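Local coordinates for uncharacterized hypothetical protein FTT_1539c (Francisella tularensis subsp. tularensis, PDB 4QVR), which is of unknown function but belongs to the DUF6844 family and carries a predicted signal sequence, consistent with export from the cytoplasm, at residues A71-A76 against D113-V118; N104-D107 against L111-R114. All blocks are in the same frame, centred on the assembly; numbering follows the deposited sequence. Where two conformers were deposited one is given.

Contact 1: residues A71-A76 against D113-V118; sequences ANLNNA and DRYDYV
The side chain of Asn-72 meets two flat groups, the guanidinium of Arg-114 and the phenol end of Tyr-115. Its ND2 lies over one face of the guanidinium, 3.4 Å from Arg-114 NH1, with the amide and guanidinium planes turned 60° apart. Both nitrogens are donors, so this is packing rather than a bond; Arg-114 NE is hydrogen-bonded to the backbone oxygen of Asn-109. The chain of Arg-114 runs extended from CG to NE, which carries the guanidinium out to the helix. Asn-72 and Tyr-115 run antiparallel alongside each other, their amide and ring planes 79° apart, and the packing is tight where Asn-72 CB stands 3.0 Å from Tyr-115 OH. Arg-114 CB sits 3.7 Å above one face of the Tyr-115 ring, displaced from the ring centre. Leu-73 CD2 reaches the hydroxyl more loosely, 4.0 Å from Tyr-115 OH. Helix 67-78 thus packs beside the turn that precedes edge strand 117-126, and the apolar contacts of Leu-73 with Leu-252, Ile-254 and Ile-272, together with Tyr-115 on Ile-272, carry the packing on to the three-stranded antiparallel sheet.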
loop_
_atom_site.group_PDB
_atom_site.type_symbol
_atom_site.label_atom_id
_atom_site.label_comp_id
_atom_site.label_asym_id
_atom_site.label_seq_id
_atom_site.Cartn_x
_atom_site.Cartn_y
_atom_site.Cartn_z
ATOM N N ALA A 71 16.010 -11.991 -4.731
ATOM C CA ALA A 71 17.044 -11.303 -3.946
ATOM C C ALA A 71 16.665 -9.838 -3.715
ATOM O O ALA A 71 17.157 -9.218 -2.781
ATOM C CB ALA A 71 18.394 -11.384 -4.643
ATOM N N ASN A 72 15.822 -9.277 -4.585
ATOM C CA ASN A 72 15.373 -7.888 -4.429
ATOM C C ASN A 72 14.366 -7.797 -3.296
ATOM O O ASN A 72 14.514 -6.981 -2.381
ATOM C CB ASN A 72 14.714 -7.355 -5.706
ATOM C CG ASN A 72 15.640 -7.385 -6.908
ATOM O OD1 ASN A 72 15.200 -7.612 -8.041
ATOM N ND2 ASN A 72 16.926 -7.170 -6.668
ATOM N N LEU A 73 13.335 -8.638 -3.364
ATOM C CA LEU A 73 12.303 -8.642 -2.335
ATOM C C LEU A 73 12.842 -9.157 -1.002
ATOM O O LEU A 73 12.510 -8.591 0.040
ATOM C CB LEU A 73 11.057 -9.411 -2.795
ATOM C CG LEU A 73 10.411 -8.830 -4.059
ATOM C CD1 LEU A 73 9.117 -9.540 -4.387
ATOM C CD2 LEU A 73 10.156 -7.339 -3.914
ATOM N N ASN A 74 13.683 -10.198 -1.015
ATOM C CA ASN A 74 14.250 -10.706 0.245
ATOM C C ASN A 74 15.252 -9.730 0.865
ATOM O O ASN A 74 15.273 -9.541 2.084
ATOM C CB ASN A 74 14.872 -12.112 0.095
ATOM C CG ASN A 74 13.828 -13.239 0.088
ATOM O OD1 ASN A 74 12.616 -13.003 0.081
ATOM N ND2 ASN A 74 14.307 -14.475 0.119
ATOM N N ASN A 75 16.086 -9.102 0.050
ATOM C CA ASN A 75 17.050 -8.140 0.603
ATOM C C ASN A 75 16.375 -6.898 1.179
ATOM O O ASN A 75 16.887 -6.311 2.136
ATOM C CB ASN A 75 18.120 -7.745 -0.419
ATOM C CG ASN A 75 19.038 -8.904 -0.777
ATOM O OD1 ASN A 75 19.011 -9.958 -0.129
ATOM N ND2 ASN A 75 19.859 -8.717 -1.810
ATOM N N ALA A 76 15.243 -6.506 0.593
ATOM C CA ALA A 76 14.486 -5.352 1.059
ATOM C C ALA A 76 13.945 -5.639 2.471
ATOM O O ALA A 76 14.003 -4.782 3.360
ATOM C CB ALA A 76 13.360 -5.022 0.092
ATOM N N ASP A 113 15.359 0.716 -12.697
ATOM C CA ASP A 113 15.939 -0.156 -13.740
ATOM C C ASP A 113 15.475 -1.545 -13.474
ATOM O O ASP A 113 15.514 -2.375 -14.356
ATOM C CB ASP A 113 17.451 -0.142 -13.679
ATOM C CG ASP A 113 18.025 1.170 -14.097
ATOM O OD1 ASP A 113 17.429 1.791 -14.997
ATOM O OD2 ASP A 113 19.076 1.571 -13.552
ATOM N N ARG A 114 15.016 -1.808 -12.244
ATOM C CA ARG A 114 14.543 -3.136 -11.888
ATOM C C ARG A 114 13.040 -3.320 -12.058
ATOM O O ARG A 114 12.621 -4.431 -12.333
ATOM C CB ARG A 114 14.893 -3.464 -10.455
ATOM C CG ARG A 114 16.373 -3.457 -10.177
ATOM C CD ARG A 114 16.621 -3.771 -8.717
ATOM N NE ARG A 114 18.034 -3.607 -8.377
ATOM C CZ ARG A 114 18.988 -4.491 -8.578
ATOM N NH1 ARG A 114 18.732 -5.636 -9.165
ATOM N NH2 ARG A 114 20.238 -4.214 -8.197
ATOM N N TYR A 115 12.227 -2.264 -11.876
ATOM C CA TYR A 115 10.756 -2.416 -11.992
ATOM C C TYR A 115 10.174 -1.434 -12.985
ATOM O O TYR A 115 10.740 -0.359 -13.200
ATOM C CB TYR A 115 10.091 -2.276 -10.622
ATOM C CG TYR A 115 10.662 -3.251 -9.648
ATOM C CD1 TYR A 115 10.298 -4.598 -9.694
ATOM C CD2 TYR A 115 11.594 -2.852 -8.690
ATOM C CE1 TYR A 115 10.850 -5.519 -8.817
ATOM C CE2 TYR A 115 12.139 -3.762 -7.801
ATOM C CZ TYR A 115 11.768 -5.091 -7.874
ATOM O OH TYR A 115 12.309 -6.005 -7.007
ATOM N N ASP A 116 9.051 -1.807 -13.605
ATOM C CA ASP A 116 8.398 -0.936 -14.600
ATOM C C ASP A 116 7.787 0.301 -13.971
ATOM O O ASP A 116 7.581 1.311 -14.643
ATOM C CB ASP A 116 7.297 -1.664 -15.366
ATOM C CG ASP A 116 7.816 -2.821 -16.210
ATOM O OD1 ASP A 116 9.017 -2.841 -16.612
ATOM O OD2 ASP A 116 6.984 -3.707 -16.495
ATOM N N TYR A 117 7.473 0.229 -12.691
ATOM C CA TYR A 117 6.924 1.395 -12.008
ATOM C C TYR A 117 7.441 1.431 -10.577
ATOM O O TYR A 117 7.441 0.408 -9.891
ATOM C CB TYR A 117 5.383 1.369 -12.021
ATOM C CG TYR A 117 4.726 2.499 -11.232
ATOM C CD1 TYR A 117 4.560 2.394 -9.867
ATOM C CD2 TYR A 117 4.335 3.663 -11.848
ATOM C CE1 TYR A 117 4.009 3.421 -9.122
ATOM C CE2 TYR A 117 3.763 4.699 -11.125
ATOM C CZ TYR A 117 3.597 4.567 -9.768
ATOM O OH TYR A 117 3.033 5.575 -9.053
ATOM N N VAL A 118 7.871 2.615 -10.148
ATOM C CA VAL A 118 8.313 2.836 -8.781
ATOM C C VAL A 118 7.667 4.118 -8.330
ATOM O O VAL A 118 7.735 5.137 -9.017
ATOM C CB VAL A 118 9.851 2.964 -8.667
ATOM C CG1 VAL A 118 10.272 3.133 -7.205
ATOM C CG2 VAL A 118 10.534 1.742 -9.232
#

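Contact 2: residues N104-D107 against L111-R114; sequences NYID and LRDR
The ring of Tyr-105 and the guanidinium of Arg-112 are both approached obliquely, so neither is stacked squarely on its neighbour. Leu-111 CD1 reaches the ring at 4.0 Å from Tyr-105 CE2. Ile-106 CG2 comes to 3.9 Å from Arg-112 NE, in the one of two deposited conformers of the arginine described here, so this second approach is less certain. The ring of Tyr-105 gets there because CG stands anti to the backbone N (chi1 -178°), while its hydroxyl end continues toward helix 67-78, where the side chain touches Ala-76.

Between these flat groups, the CG2 methyl of Ile-106 lies 4.2 Å from Leu-111 CB. Both residues also pack on Val-118 of strand 117-126 and on Val-270 of strand 264-273, so the corner between two helices is pressed against the three-stranded antiparallel sheet. The polypeptide leaves helix 94-108 here and makes a short, weakly bonded helical turn before entering that edge strand.

The backbone ties the corner together. Leu-111 N donates to Ile-106 O at 3.1 Å, with an N-H...O angle of 164°. The same carbonyl oxygen takes a second donor, a water at 3.0 Å from Ile-106 O, and that water in turn accepts from the next amide of the turn, Arg-112 N, at 2.8 Å. One residue earlier in the helix, Tyr-105 O accepts a hydrogen bond from the side-chain ND2 of Asn-109.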
loop_
_atom_site.group_PDB
_atom_site.type_symbol
_atom_site.label_atom_id
_atom_site.label_comp_id
_atom_site.label_asym_id
_atom_site.label_seq_id
_atom_site.Cartn_x
_atom_site.Cartn_y
_atom_site.Cartn_z
ATOM N N ASN A 104 16.726 8.742 -2.343
ATOM C CA ASN A 104 17.991 8.073 -2.170
ATOM C C ASN A 104 17.878 6.564 -2.169
ATOM O O ASN A 104 18.716 5.852 -2.750
ATOM C CB ASN A 104 18.626 8.521 -0.884
ATOM C CG ASN A 104 19.256 9.892 -1.003
ATOM O OD1 ASN A 104 19.501 10.393 -2.114
ATOM N ND2 ASN A 104 19.571 10.492 0.137
ATOM N N TYR A 105 16.867 6.053 -1.492
ATOM C CA TYR A 105 16.659 4.606 -1.476
ATOM C C TYR A 105 16.355 4.080 -2.899
ATOM O O TYR A 105 16.867 3.046 -3.333
ATOM C CB TYR A 105 15.532 4.251 -0.492
ATOM C CG TYR A 105 15.295 2.778 -0.371
ATOM C CD1 TYR A 105 16.098 1.978 0.441
ATOM C CD2 TYR A 105 14.262 2.157 -1.094
ATOM C CE1 TYR A 105 15.875 0.596 0.529
ATOM C CE2 TYR A 105 14.052 0.795 -1.013
ATOM C CZ TYR A 105 14.850 0.020 -0.217
ATOM O OH TYR A 105 14.576 -1.341 -0.157
ATOM N N ILE A 106 15.505 4.793 -3.617
ATOM C CA ILE A 106 15.146 4.381 -4.948
ATOM C C ILE A 106 16.365 4.391 -5.884
ATOM O O ILE A 106 16.548 3.471 -6.692
ATOM C CB ILE A 106 14.028 5.268 -5.502
ATOM C CG1 ILE A 106 12.720 4.984 -4.751
ATOM C CG2 ILE A 106 13.878 5.019 -6.989
ATOM C CD1 ILE A 106 11.585 5.986 -5.004
ATOM N N ASP A 107 17.206 5.416 -5.737
ATOM C CA ASP A 107 18.391 5.594 -6.594
ATOM C C ASP A 107 19.531 4.638 -6.282
ATOM O O ASP A 107 20.089 4.000 -7.179
ATOM C CB ASP A 107 18.915 7.039 -6.502
ATOM C CG ASP A 107 17.906 8.074 -6.999
ATOM O OD1 ASP A 107 16.850 7.678 -7.545
ATOM O OD2 ASP A 107 18.164 9.293 -6.843
ATOM N N LEU A 111 16.099 0.966 -8.427
ATOM C CA LEU A 111 14.801 0.377 -8.518
ATOM C C LEU A 111 14.086 0.661 -9.803
ATOM O O LEU A 111 13.285 -0.157 -10.230
ATOM C CB LEU A 111 13.897 0.785 -7.337
ATOM C CG LEU A 111 14.387 0.336 -5.972
ATOM C CD1 LEU A 111 13.375 0.754 -4.929
ATOM C CD2 LEU A 111 14.622 -1.156 -5.913
ATOM N N ARG A 112 14.331 1.807 -10.424
ATOM C CA ARG A 112 13.640 2.106 -11.675
ATOM C C ARG A 112 14.187 1.323 -12.868
ATOM O O ARG A 112 13.558 1.280 -13.923
ATOM C CB ARG A 112 13.604 3.604 -11.936
ATOM C CG ARG A 112 12.706 4.307 -10.923
ATOM C CD ARG A 112 12.615 5.811 -11.149
ATOM N NE ARG A 112 11.964 6.458 -10.016
ATOM C CZ ARG A 112 10.660 6.662 -9.924
ATOM N NH1 ARG A 112 9.855 6.294 -10.915
ATOM N NH2 ARG A 112 10.171 7.248 -8.845
ATOM N N ASP A 113 15.359 0.716 -12.697
ATOM C CA ASP A 113 15.939 -0.156 -13.740
ATOM C C ASP A 113 15.475 -1.545 -13.474
ATOM O O ASP A 113 15.514 -2.375 -14.356
ATOM C CB ASP A 113 17.451 -0.142 -13.679
ATOM C CG ASP A 113 18.025 1.170 -14.097
ATOM O OD1 ASP A 113 17.429 1.791 -14.997
ATOM O OD2 ASP A 113 19.076 1.571 -13.552
ATOM N N ARG A 114 15.016 -1.808 -12.244
ATOM C CA ARG A 114 14.543 -3.136 -11.888
ATOM C C ARG A 114 13.040 -3.320 -12.058
ATOM O O ARG A 114 12.621 -4.431 -12.333
ATOM C CB ARG A 114 14.893 -3.464 -10.455
ATOM C CG ARG A 114 16.373 -3.457 -10.177
ATOM C CD ARG A 114 16.621 -3.771 -8.717
ATOM N NE ARG A 114 18.034 -3.607 -8.377
ATOM C CZ ARG A 114 18.988 -4.491 -8.578
ATOM N NH1 ARG A 114 18.732 -5.636 -9.165
ATOM N NH2 ARG A 114 20.238 -4.214 -8.197
HETATM O O HOH W 1 16.219 3.791 -9.636
#

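How the contacts relate
The two contacts lie with their centres about 8 Å apart, and their ranges overlap at Asp-113 and Arg-114 on the short helix 111-114. Arg-114 is used in contact 1, whereas Leu-111 and Arg-112 carry contact 2. Contact 2 folds that turn back on helix 94-108 just before it in the chain, and contact 1 sets the turn and the residue after it against helix 67-78. They also touch directly: Val-118 CG1, in the strand end of contact 1, is 3.8 Å from Ile-106 CD1 of contact 2, and Ala-76 CB is 3.9 Å from Tyr-105 OH. Helices 67-78 and 94-108, successive in the chain, thus converge on the same short turn beside the sheet.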